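Local structure of putative archaeal ammonia monooxygenase subunit B (Candidatus Nitrosocaldus yellowstonii, 4O65) at residues R33-S38 / K44-M49; M49-D52 / D58-I61; A54-V59 / E92-D97. The protein binds copper through a cupredoxin domain and is probably a subunit of the membrane-bound monooxygenase that oxidises ammonia. One frame throughout, in Å; residues are numbered along the deposited sequence.

Contact 1. Residues R33-S38 / K44-M49; sequences RTFGNS and KQVDAM
F35 pushes the far rim of its ring against three side chains of the segment K44-M49: Q45, V46 and M49. Q45 comes from above. Its OE1 stands 4.3 Å over one face, offset toward the rim, while NE2 drops closer and lies 3.8 Å from F35 CE1. The amide and ring planes differ by 34°, so this is a tilted overlap, not a flat stack. V46 works at the ring edge, where its CG2 is 4.0 Å from F35 CE2. M49 comes from the opposite direction: with the chain extended past CG (chi2 176°, chi3 -177°), its methyl meets the ring obliquely, CE 3.7 Å from F35 CZ. The same CE is the meeting point for T34, whose CG2 lies 4.4 Å away. T34 CG2 also covers the F35 face that Q45 does not, 3.7 Å above the ring plane, so the ring is held between the two. T34 OG1 is hydrogen-bonded to the carbonyl O of F30. No hydrogen bond crosses the contact; it is carbon packing with one amide laid over a ring. It joins the C-terminal part of helix 27-35 to helix 40-47 and the residues just after it, near the protein surface. The chain turns between them from G36, with a positive phi, and N37 OD1 is hydrogen-bonded to D39 N and T42 OG1. F30 of the first helix backs V46 and M49.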
ATOM      1  N   ARG A  33      -0.065   0.681  22.003  1.00 20.37           N
ATOM      2  CA  ARG A  33      -1.410   0.567  22.634  1.00 22.62           C
ATOM      3  C   ARG A  33      -1.671  -0.903  22.974  1.00 21.92           C
ATOM      4  O   ARG A  33      -2.267  -1.243  24.004  1.00 22.48           O
ATOM      5  CB  ARG A  33      -2.520   1.087  21.670  1.00 24.79           C
ATOM      6  CG  ARG A  33      -2.456   2.625  21.581  1.00 29.38           C
ATOM      7  CD  ARG A  33      -3.563   3.256  20.732  1.00 32.46           C
ATOM      8  NE  ARG A  33      -3.318   4.694  20.574  1.00 34.45           N
ATOM      9  CZ  ARG A  33      -4.136   5.574  19.973  1.00 39.89           C
ATOM     10  NH1 ARG A  33      -5.301   5.197  19.485  1.00 38.29           N
ATOM     11  NH2 ARG A  33      -3.774   6.856  19.872  1.00 40.97           N
ATOM     12  N   THR A  34      -1.142  -1.785  22.134  1.00 20.92           N
ATOM     13  CA  THR A  34      -1.525  -3.229  22.191  1.00 21.24           C
ATOM     14  C   THR A  34      -0.588  -4.046  23.066  1.00 21.69           C
ATOM     15  O   THR A  34      -1.038  -4.897  23.858  1.00 22.25           O
ATOM     16  CB  THR A  34      -1.494  -3.800  20.758  1.00 21.13           C
ATOM     17  OG1 THR A  34      -2.440  -3.052  19.975  1.00 20.53           O
ATOM     18  CG2 THR A  34      -1.946  -5.320  20.741  1.00 22.12           C
ATOM     19  N   PHE A  35       0.708  -3.752  22.910  1.00 20.99           N
ATOM     20  CA  PHE A  35       1.825  -4.469  23.585  1.00 22.94           C
ATOM     21  C   PHE A  35       2.562  -3.668  24.627  1.00 23.71           C
ATOM     22  O   PHE A  35       3.248  -4.245  25.441  1.00 23.92           O
ATOM     23  CB  PHE A  35       2.825  -5.023  22.552  1.00 21.77           C
ATOM     24  CG  PHE A  35       2.206  -6.033  21.617  1.00 23.54           C
ATOM     25  CD1 PHE A  35       1.939  -7.317  22.048  1.00 22.61           C
ATOM     26  CD2 PHE A  35       1.910  -5.690  20.307  1.00 22.47           C
ATOM     27  CE1 PHE A  35       1.359  -8.266  21.247  1.00 23.80           C
ATOM     28  CE2 PHE A  35       1.304  -6.621  19.462  1.00 23.47           C
ATOM     29  CZ  PHE A  35       1.027  -7.921  19.901  1.00 23.89           C
ATOM     30  N   GLY A  36       2.375  -2.356  24.634  1.00 23.13           N
ATOM     31  CA  GLY A  36       3.014  -1.517  25.628  1.00 24.01           C
ATOM     32  C   GLY A  36       4.313  -0.864  25.174  1.00 24.24           C
ATOM     33  O   GLY A  36       4.930  -0.117  25.924  1.00 25.24           O
ATOM     34  N   ASN A  37       4.763  -1.147  23.945  1.00 21.77           N
ATOM     35  CA  ASN A  37       6.054  -0.571  23.475  1.00 23.44           C
ATOM     36  C   ASN A  37       6.091  -0.730  21.974  1.00 21.93           C
ATOM     37  O   ASN A  37       5.341  -1.540  21.412  1.00 22.62           O
ATOM     38  CB  ASN A  37       7.338  -1.246  24.089  1.00 26.23           C
ATOM     39  CG  ASN A  37       7.582  -2.670  23.610  1.00 29.25           C
ATOM     40  OD1 ASN A  37       8.113  -2.942  22.477  1.00 30.65           O
ATOM     41  ND2 ASN A  37       7.222  -3.622  24.451  1.00 32.63           N
ATOM     42  N   SER A  38       6.949   0.047  21.322  1.00 23.33           N
ATOM     43  CA  SER A  38       7.077  -0.063  19.840  1.00 22.66           C
ATOM     44  C   SER A  38       8.511  -0.481  19.374  1.00 25.92           C
ATOM     45  O   SER A  38       9.009  -0.002  18.345  1.00 30.10           O
ATOM     46  CB  SER A  38       6.685   1.287  19.224  1.00 24.11           C
ATOM     47  OG  SER A  38       7.493   2.314  19.795  1.00 29.29           O
ATOM     48  N   LYS A  44       7.522  -6.554  14.855  1.00 24.19           N
ATOM     49  CA  LYS A  44       7.377  -7.895  14.233  1.00 25.99           C
ATOM     50  C   LYS A  44       6.187  -8.725  14.717  1.00 25.72           C
ATOM     51  O   LYS A  44       5.597  -9.461  13.943  1.00 25.11           O
ATOM     52  CB  LYS A  44       8.681  -8.707  14.375  1.00 31.08           C
ATOM     53  CG  LYS A  44       9.838  -8.031  13.651  1.00 35.26           C
ATOM     54  CD  LYS A  44      11.103  -8.844  13.809  1.00 42.40           C
ATOM     55  CE  LYS A  44      12.080  -8.513  12.678  1.00 48.98           C
ATOM     56  NZ  LYS A  44      13.471  -8.973  13.010  1.00 52.84           N
ATOM     57  N   GLN A  45       5.775  -8.552  15.970  1.00 24.44           N
ATOM     58  CA  GLN A  45       4.577  -9.202  16.459  1.00 24.12           C
ATOM     59  C   GLN A  45       3.341  -8.580  15.759  1.00 22.97           C
ATOM     60  O   GLN A  45       2.361  -9.289  15.519  1.00 23.44           O
ATOM     61  CB  GLN A  45       4.411  -9.020  17.951  1.00 27.24           C
ATOM     62  CG  GLN A  45       5.548  -9.674  18.739  1.00 30.76           C
ATOM     63  CD  GLN A  45       5.350  -9.473  20.222  1.00 35.23           C
ATOM     64  OE1 GLN A  45       5.862  -8.528  20.796  1.00 39.05           O
ATOM     65  NE2 GLN A  45       4.533 -10.320  20.822  1.00 37.12           N
ATOM     66  N   VAL A  46       3.394  -7.283  15.520  1.00 20.95           N
ATOM     67  CA  VAL A  46       2.254  -6.631  14.805  1.00 19.80           C
ATOM     68  C   VAL A  46       2.255  -7.203  13.364  1.00 20.85           C
ATOM     69  O   VAL A  46       1.185  -7.609  12.788  1.00 21.95           O
ATOM     70  CB  VAL A  46       2.413  -5.099  14.761  1.00 18.81           C
ATOM     71  CG1 VAL A  46       1.348  -4.489  13.826  1.00 20.02           C
ATOM     72  CG2 VAL A  46       2.281  -4.514  16.176  1.00 20.02           C
ATOM     73  N   ASP A  47       3.438  -7.250  12.763  1.00 20.13           N
ATOM     74  CA  ASP A  47       3.526  -7.787  11.367  1.00 22.20           C
ATOM     75  C   ASP A  47       2.946  -9.182  11.246  1.00 23.68           C
ATOM     76  O   ASP A  47       2.317  -9.526  10.195  1.00 23.35           O
ATOM     77  CB  ASP A  47       4.985  -7.864  10.843  1.00 24.24           C
ATOM     78  CG  ASP A  47       5.632  -6.531  10.673  1.00 25.16           C
ATOM     79  OD1 ASP A  47       4.960  -5.500  10.562  1.00 23.88           O
ATOM     80  OD2 ASP A  47       6.880  -6.520  10.661  1.00 26.49           O
ATOM     81  N   ALA A  48       3.125  -9.992  12.281  1.00 23.05           N
ATOM     82  CA  ALA A  48       2.604 -11.345  12.324  1.00 25.91           C
ATOM     83  C   ALA A  48       1.069 -11.417  12.218  1.00 24.65           C
ATOM     84  O   ALA A  48       0.506 -12.446  11.801  1.00 27.73           O
ATOM     85  CB  ALA A  48       3.129 -12.083  13.581  1.00 27.27           C
ATOM     86  N   MET A  49       0.375 -10.324  12.552  1.00 22.30           N
ATOM     87  CA  MET A  49      -1.080 -10.291  12.407  1.00 22.60           C
ATOM     88  C   MET A  49      -1.505 -10.255  10.931  1.00 22.31           C
ATOM     89  O   MET A  49      -2.684 -10.536  10.615  1.00 24.07           O
ATOM     90  CB  MET A  49      -1.660  -9.091  13.159  1.00 21.56           C
ATOM     91  CG  MET A  49      -1.327  -9.197  14.652  1.00 22.25           C
ATOM     92  SD  MET A  49      -1.948  -7.711  15.436  1.00 24.13           S
ATOM     93  CE  MET A  49      -1.415  -7.891  17.161  1.00 24.93           C
TER

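Contact 2. Residues M49-D52 / D58-I61; sequences MGCD and DVLI
C51 points its sulfur at the side of strand 59-68 that carries V59 and I61. SG lies anti to the backbone N (chi1 -172°), which aims the CB-SG bond almost straight at CG1 of I61, with V59 off to one side. I61 meets it with the flank of its longer branch, CG1 at 3.8 Å and CD1 at 4.0 Å from C51 SG. Because CG1 of I61 stands anti to the carbonyl carbon, that branch leans toward the sulfur, while CG2 points off to the side and takes no part. V59 adds a single methyl beside it, its CG1 4.3 Å from C51 SG, a looser touch than that of I61. The strand's alternation explains the pairing. V59 and I61 face the loop, and L60 between them faces the opposite way. The two backbones stay well apart, with 7.0 Å between the CA atoms of C51 and V59, and no hydrogen bond links the segments, so sulfur-to-carbon packing is what joins them.

The sulfur has little choice of place, since it is disulfide-bonded to C116. C51 is the centre of an inverse gamma turn, just after G50 has left the preceding helix with positive phi, and P53, a little further on, is touched by both V59 and I61. The loop running from helix 40-47 is thus pinned across two neighbouring antiparallel strands: covalently to strand 110-119, and by apolar packing to strand 59-68. I94 of strand 91-97 touches both C51 and V59, adding a third strand of the same sheet.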
ATOM      1  N   MET A  49       0.375 -10.324  12.552  1.00 22.30           N
ATOM      2  CA  MET A  49      -1.080 -10.291  12.407  1.00 22.60           C
ATOM      3  C   MET A  49      -1.505 -10.255  10.931  1.00 22.31           C
ATOM      4  O   MET A  49      -2.684 -10.536  10.615  1.00 24.07           O
ATOM      5  CB  MET A  49      -1.660  -9.091  13.159  1.00 21.56           C
ATOM      6  CG  MET A  49      -1.327  -9.197  14.652  1.00 22.25           C
ATOM      7  SD  MET A  49      -1.948  -7.711  15.436  1.00 24.13           S
ATOM      8  CE  MET A  49      -1.415  -7.891  17.161  1.00 24.93           C
ATOM      9  N   GLY A  50      -0.601  -9.829  10.051  1.00 21.87           N
ATOM     10  CA  GLY A  50      -0.958  -9.690   8.593  1.00 23.38           C
ATOM     11  C   GLY A  50      -2.035  -8.675   8.297  1.00 23.68           C
ATOM     12  O   GLY A  50      -2.165  -7.682   9.024  1.00 22.51           O
ATOM     13  N   CYS A  51      -2.773  -8.886   7.191  1.00 23.10           N
ATOM     14  CA  CYS A  51      -3.734  -7.882   6.720  1.00 25.85           C
ATOM     15  C   CYS A  51      -5.040  -7.997   7.458  1.00 25.49           C
ATOM     16  O   CYS A  51      -5.979  -8.665   6.984  1.00 27.82           O
ATOM     17  CB  CYS A  51      -4.018  -8.042   5.225  1.00 28.04           C
ATOM     18  SG  CYS A  51      -5.024  -6.641   4.636  1.00 29.39           S
ATOM     19  N   ASP A  52      -5.104  -7.399   8.645  1.00 23.44           N
ATOM     20  CA  ASP A  52      -6.248  -7.585   9.527  1.00 22.94           C
ATOM     21  C   ASP A  52      -6.624  -6.232  10.105  1.00 22.42           C
ATOM     22  O   ASP A  52      -6.314  -5.960  11.277  1.00 21.88           O
ATOM     23  CB  ASP A  52      -5.813  -8.542  10.675  1.00 25.10           C
ATOM     24  CG  ASP A  52      -6.972  -9.010  11.563  1.00 26.78           C
ATOM     25  OD1 ASP A  52      -8.099  -8.589  11.371  1.00 28.40           O
ATOM     26  OD2 ASP A  52      -6.706  -9.804  12.503  1.00 29.73           O
ATOM     27  N   ASP A  58      -3.567   0.307  12.201  1.00 18.22           N
ATOM     28  CA  ASP A  58      -2.617   0.926  11.279  1.00 17.26           C
ATOM     29  C   ASP A  58      -2.778   0.465   9.817  1.00 18.12           C
ATOM     30  O   ASP A  58      -1.981   0.888   8.941  1.00 18.06           O
ATOM     31  CB  ASP A  58      -1.147   0.617  11.722  1.00 17.89           C
ATOM     32  CG  ASP A  58      -0.828  -0.842  11.673  1.00 18.81           C
ATOM     33  OD1 ASP A  58      -1.696  -1.674  12.121  1.00 19.75           O
ATOM     34  OD2 ASP A  58       0.304  -1.172  11.251  1.00 18.71           O
ATOM     35  N   VAL A  59      -3.781  -0.379   9.559  1.00 17.52           N
ATOM     36  CA  VAL A  59      -3.860  -1.043   8.259  1.00 17.99           C
ATOM     37  C   VAL A  59      -4.914  -0.401   7.361  1.00 16.98           C
ATOM     38  O   VAL A  59      -6.046  -0.151   7.775  1.00 17.45           O
ATOM     39  CB  VAL A  59      -4.113  -2.552   8.424  1.00 19.05           C
ATOM     40  CG1 VAL A  59      -4.468  -3.217   7.093  1.00 19.27           C
ATOM     41  CG2 VAL A  59      -2.888  -3.194   9.063  1.00 18.33           C
ATOM     42  N   LEU A  60      -4.499  -0.179   6.125  1.00 17.49           N
ATOM     43  CA  LEU A  60      -5.365   0.308   5.015  1.00 17.02           C
ATOM     44  C   LEU A  60      -5.481  -0.752   3.968  1.00 17.18           C
ATOM     45  O   LEU A  60      -4.442  -1.285   3.499  1.00 18.24           O
ATOM     46  CB  LEU A  60      -4.666   1.556   4.364  1.00 16.80           C
ATOM     47  CG  LEU A  60      -5.430   2.101   3.121  1.00 17.63           C
ATOM     48  CD1 LEU A  60      -6.801   2.684   3.528  1.00 18.99           C
ATOM     49  CD2 LEU A  60      -4.523   3.215   2.551  1.00 18.29           C
ATOM     50  N   ILE A  61      -6.722  -1.012   3.523  1.00 17.63           N
ATOM     51  CA  ILE A  61      -6.976  -1.800   2.330  1.00 16.59           C
ATOM     52  C   ILE A  61      -7.502  -0.890   1.209  1.00 16.62           C
ATOM     53  O   ILE A  61      -8.445  -0.106   1.415  1.00 16.83           O
ATOM     54  CB  ILE A  61      -8.048  -2.893   2.626  1.00 17.48           C
ATOM     55  CG1 ILE A  61      -7.522  -3.889   3.707  1.00 18.69           C
ATOM     56  CG2 ILE A  61      -8.379  -3.657   1.324  1.00 18.36           C
ATOM     57  CD1 ILE A  61      -8.597  -4.928   4.117  1.00 20.28           C
TER

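Contact 3. Residues A54-V59 / E92-D97; sequences ARRQDV and EFISRD
I94 puts one methyl, CD1, into the corner made by V59 and R56. CD1 is 3.6 Å from V59 CG2, the two side chains crossing at about a right angle. It also lies over a face of the R56 guanidinium, 3.8 Å from NH1 and 3.9 Å from NH2. V59 CG2 covers the rim of that same face, so the planar cation rests on two aliphatic groups.

The next shell fixes the plane. R56 bends at chi3 (66°) and presents NE and NH2 side-on to the carboxylate of D58, two residues on. R56 NE bonds to D58 OD1 at 3.0 Å and R56 NH2 to D58 OD2 at 2.8 Å, nearly straight at 169° and 171°. Both bonds lie close to the guanidinium plane and use the syn sides of the carboxylate, which holds the guanidinium in a set orientation. D58 OD2 is shared with S118 OG, and R56 NH1 makes a weak bond to G50 O. A type I turn from R56 to V59 brings the two charged residues together, and this buried ion pair probably keeps both charged.

On the opposite segment, I94 and S95 both face C116 of the adjoining strand, forming a classic beta bulge. The whole belongs to a cupredoxin beta sandwich: the loop entering strand 59-68 closes over the sheet and reaches outermost strand 91-97, with strand 110-119 lying between them.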
ATOM      1  N   ALA A  54      -9.386  -5.028  11.041  1.00 23.50           N
ATOM      2  CA  ALA A  54     -10.332  -5.043  12.160  1.00 23.66           C
ATOM      3  C   ALA A  54      -9.601  -5.104  13.483  1.00 23.97           C
ATOM      4  O   ALA A  54     -10.066  -4.532  14.480  1.00 25.11           O
ATOM      5  CB  ALA A  54     -11.327  -6.212  12.045  1.00 26.36           C
ATOM      6  N   ARG A  55      -8.469  -5.792  13.485  1.00 22.88           N
ATOM      7  CA  ARG A  55      -7.602  -5.891  14.680  1.00 23.57           C
ATOM      8  C   ARG A  55      -6.578  -4.738  14.725  1.00 23.80           C
ATOM      9  O   ARG A  55      -6.341  -4.148  15.785  1.00 24.00           O
ATOM     10  CB  ARG A  55      -6.912  -7.236  14.670  1.00 25.45           C
ATOM     11  CG  ARG A  55      -6.053  -7.506  15.920  1.00 28.15           C
ATOM     12  CD  ARG A  55      -5.496  -8.906  15.985  1.00 31.19           C
ATOM     13  NE  ARG A  55      -6.344  -9.830  16.755  1.00 39.54           N
ATOM     14  CZ  ARG A  55      -7.064 -10.766  16.166  1.00 40.01           C
ATOM     15  NH1 ARG A  55      -7.806 -11.603  16.855  1.00 41.19           N
ATOM     16  NH2 ARG A  55      -6.994 -10.860  14.856  1.00 40.72           N
ATOM     17  N   ARG A  56      -5.951  -4.459  13.593  1.00 23.26           N
ATOM     18  CA  ARG A  56      -4.809  -3.512  13.513  1.00 23.07           C
ATOM     19  C   ARG A  56      -5.296  -2.168  13.038  1.00 22.20           C
ATOM     20  O   ARG A  56      -5.714  -2.029  11.864  1.00 22.35           O
ATOM     21  CB  ARG A  56      -3.857  -4.047  12.418  1.00 22.29           C
ATOM     22  CG  ARG A  56      -2.973  -5.162  12.891  1.00 24.36           C
ATOM     23  CD  ARG A  56      -2.064  -5.599  11.758  1.00 21.52           C
ATOM     24  NE  ARG A  56      -1.107  -4.527  11.381  1.00 19.74           N
ATOM     25  CZ  ARG A  56      -0.075  -4.733  10.599  1.00 18.85           C
ATOM     26  NH1 ARG A  56       0.090  -5.951  10.050  1.00 18.92           N
ATOM     27  NH2 ARG A  56       0.803  -3.742  10.343  1.00 17.18           N
ATOM     28  N   GLN A  57      -5.115  -1.135  13.856  1.00 21.90           N
ATOM     29  CA  GLN A  57      -5.633   0.191  13.513  1.00 21.54           C
ATOM     30  C   GLN A  57      -4.648   0.953  12.622  1.00 19.54           C
ATOM     31  O   GLN A  57      -4.930   2.085  12.277  1.00 20.45           O
ATOM     32  CB  GLN A  57      -5.864   1.056  14.776  1.00 25.15           C
ATOM     33  CG  GLN A  57      -7.256   0.833  15.350  1.00 29.30           C
ATOM     34  CD  GLN A  57      -7.292  -0.491  16.035  1.00 31.65           C
ATOM     35  OE1 GLN A  57      -6.509  -0.738  16.931  1.00 33.67           O
ATOM     36  NE2 GLN A  57      -8.263  -1.356  15.637  1.00 36.86           N
ATOM     37  N   ASP A  58      -3.567   0.307  12.201  1.00 18.22           N
ATOM     38  CA  ASP A  58      -2.617   0.926  11.279  1.00 17.26           C
ATOM     39  C   ASP A  58      -2.778   0.465   9.817  1.00 18.12           C
ATOM     40  O   ASP A  58      -1.981   0.888   8.941  1.00 18.06           O
ATOM     41  CB  ASP A  58      -1.147   0.617  11.722  1.00 17.89           C
ATOM     42  CG  ASP A  58      -0.828  -0.842  11.673  1.00 18.81           C
ATOM     43  OD1 ASP A  58      -1.696  -1.674  12.121  1.00 19.75           O
ATOM     44  OD2 ASP A  58       0.304  -1.172  11.251  1.00 18.71           O
ATOM     45  N   VAL A  59      -3.781  -0.379   9.559  1.00 17.52           N
ATOM     46  CA  VAL A  59      -3.860  -1.043   8.259  1.00 17.99           C
ATOM     47  C   VAL A  59      -4.914  -0.401   7.361  1.00 16.98           C
ATOM     48  O   VAL A  59      -6.046  -0.151   7.775  1.00 17.45           O
ATOM     49  CB  VAL A  59      -4.113  -2.552   8.424  1.00 19.05           C
ATOM     50  CG1 VAL A  59      -4.468  -3.217   7.093  1.00 19.27           C
ATOM     51  CG2 VAL A  59      -2.888  -3.194   9.063  1.00 18.33           C
ATOM     52  N   GLU A  92       4.056   1.016   4.359  1.00 22.27           N
ATOM     53  CA  GLU A  92       4.732  -0.242   4.084  1.00 24.41           C
ATOM     54  C   GLU A  92       3.721  -1.207   3.469  1.00 24.68           C
ATOM     55  O   GLU A  92       2.619  -1.342   4.014  1.00 22.84           O
ATOM     56  CB  GLU A  92       5.176  -0.789   5.446  1.00 27.97           C
ATOM     57  CG  GLU A  92       5.920  -2.090   5.411  1.00 31.61           C
ATOM     58  CD  GLU A  92       6.524  -2.309   6.767  1.00 35.24           C
ATOM     59  OE1 GLU A  92       5.825  -2.840   7.647  1.00 35.80           O
ATOM     60  OE2 GLU A  92       7.654  -1.822   6.962  1.00 43.27           O
ATOM     61  N   PHE A  93       4.085  -1.944   2.409  1.00 23.59           N
ATOM     62  CA  PHE A  93       3.211  -3.019   1.941  1.00 26.13           C
ATOM     63  C   PHE A  93       3.142  -4.188   2.916  1.00 25.07           C
ATOM     64  O   PHE A  93       4.140  -4.584   3.549  1.00 25.60           O
ATOM     65  CB  PHE A  93       3.497  -3.500   0.495  1.00 29.40           C
ATOM     66  CG  PHE A  93       2.749  -2.697  -0.545  1.00 30.78           C
ATOM     67  CD1 PHE A  93       1.427  -3.024  -0.878  1.00 33.81           C
ATOM     68  CD2 PHE A  93       3.322  -1.548  -1.110  1.00 36.80           C
ATOM     69  CE1 PHE A  93       0.716  -2.278  -1.805  1.00 36.44           C
ATOM     70  CE2 PHE A  93       2.611  -0.792  -2.041  1.00 38.66           C
ATOM     71  CZ  PHE A  93       1.306  -1.153  -2.381  1.00 35.58           C
ATOM     72  N   ILE A  94       1.930  -4.694   3.066  1.00 20.97           N
ATOM     73  CA  ILE A  94       1.691  -5.919   3.779  1.00 22.16           C
ATOM     74  C   ILE A  94       1.441  -7.006   2.725  1.00 23.49           C
ATOM     75  O   ILE A  94       1.979  -8.116   2.848  1.00 23.67           O
ATOM     76  CB  ILE A  94       0.486  -5.822   4.739  1.00 22.10           C
ATOM     77  CG1 ILE A  94       0.816  -4.860   5.888  1.00 22.66           C
ATOM     78  CG2 ILE A  94       0.047  -7.237   5.219  1.00 23.88           C
ATOM     79  CD1 ILE A  94      -0.414  -4.405   6.670  1.00 21.37           C
ATOM     80  N   SER A  95       0.599  -6.707   1.724  1.00 21.13           N
ATOM     81  CA  SER A  95       0.277  -7.666   0.723  1.00 23.34           C
ATOM     82  C   SER A  95      -0.306  -6.980  -0.516  1.00 22.24           C
ATOM     83  O   SER A  95      -0.737  -5.820  -0.492  1.00 20.81           O
ATOM     84  CB  SER A  95      -0.689  -8.749   1.251  1.00 24.20           C
ATOM     85  OG  SER A  95      -1.977  -8.205   1.548  1.00 26.65           O
ATOM     86  N   ARG A  96      -0.228  -7.703  -1.622  1.00 23.83           N
ATOM     87  CA  ARG A  96      -0.774  -7.215  -2.909  1.00 24.20           C
ATOM     88  C   ARG A  96      -1.456  -8.363  -3.597  1.00 25.00           C
ATOM     89  O   ARG A  96      -0.979  -9.528  -3.536  1.00 25.93           O
ATOM     90  CB  ARG A  96       0.324  -6.777  -3.872  1.00 28.40           C
ATOM     91  CG  ARG A  96       1.023  -5.475  -3.582  1.00 33.78           C
ATOM     92  CD  ARG A  96       2.266  -5.502  -4.470  1.00 39.70           C
ATOM     93  NE  ARG A  96       2.793  -4.166  -4.724  1.00 46.26           N
ATOM     94  CZ  ARG A  96       3.775  -3.613  -4.014  1.00 45.64           C
ATOM     95  NH1 ARG A  96       4.332  -4.294  -3.003  1.00 44.43           N
ATOM     96  NH2 ARG A  96       4.208  -2.392  -4.318  1.00 46.42           N
ATOM     97  N   ASP A  97      -2.564  -8.059  -4.289  1.00 22.79           N
ATOM     98  CA  ASP A  97      -3.157  -9.023  -5.215  1.00 25.02           C
ATOM     99  C   ASP A  97      -3.454  -8.220  -6.470  1.00 24.74           C
ATOM    100  O   ASP A  97      -4.027  -7.139  -6.348  1.00 23.02           O
ATOM    101  CB  ASP A  97      -4.454  -9.551  -4.617  1.00 28.28           C
ATOM    102  CG  ASP A  97      -5.076 -10.660  -5.444  1.00 37.76           C
ATOM    103  OD1 ASP A  97      -4.357 -11.498  -6.022  1.00 34.77           O
ATOM    104  OD2 ASP A  97      -6.312 -10.673  -5.519  1.00 41.86           O
TER

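How the contacts relate
Contact 1 is a surface affair between two helices, contact 2 is partly buried, and contact 3 is buried nearest the chain's centre. Contacts 2 and 3 nearly coincide, centres about 2 Å apart: they share D58, V59 and a sheet, one supplying a disulfide sulfur, the other an ion pair with its guanidinium face covered by aliphatic carbon. Contact 1, its centre about 12 Å from that of contact 2 and 13 Å from that of contact 3, packs an aromatic ring against aliphatic carbon, a methionine methyl and an amide, with no ion pair. M49, shared by the segments of contacts 1 and 2, packs its SD 3.7 Å from R56 CG of contact 3. All lie away from the copper site.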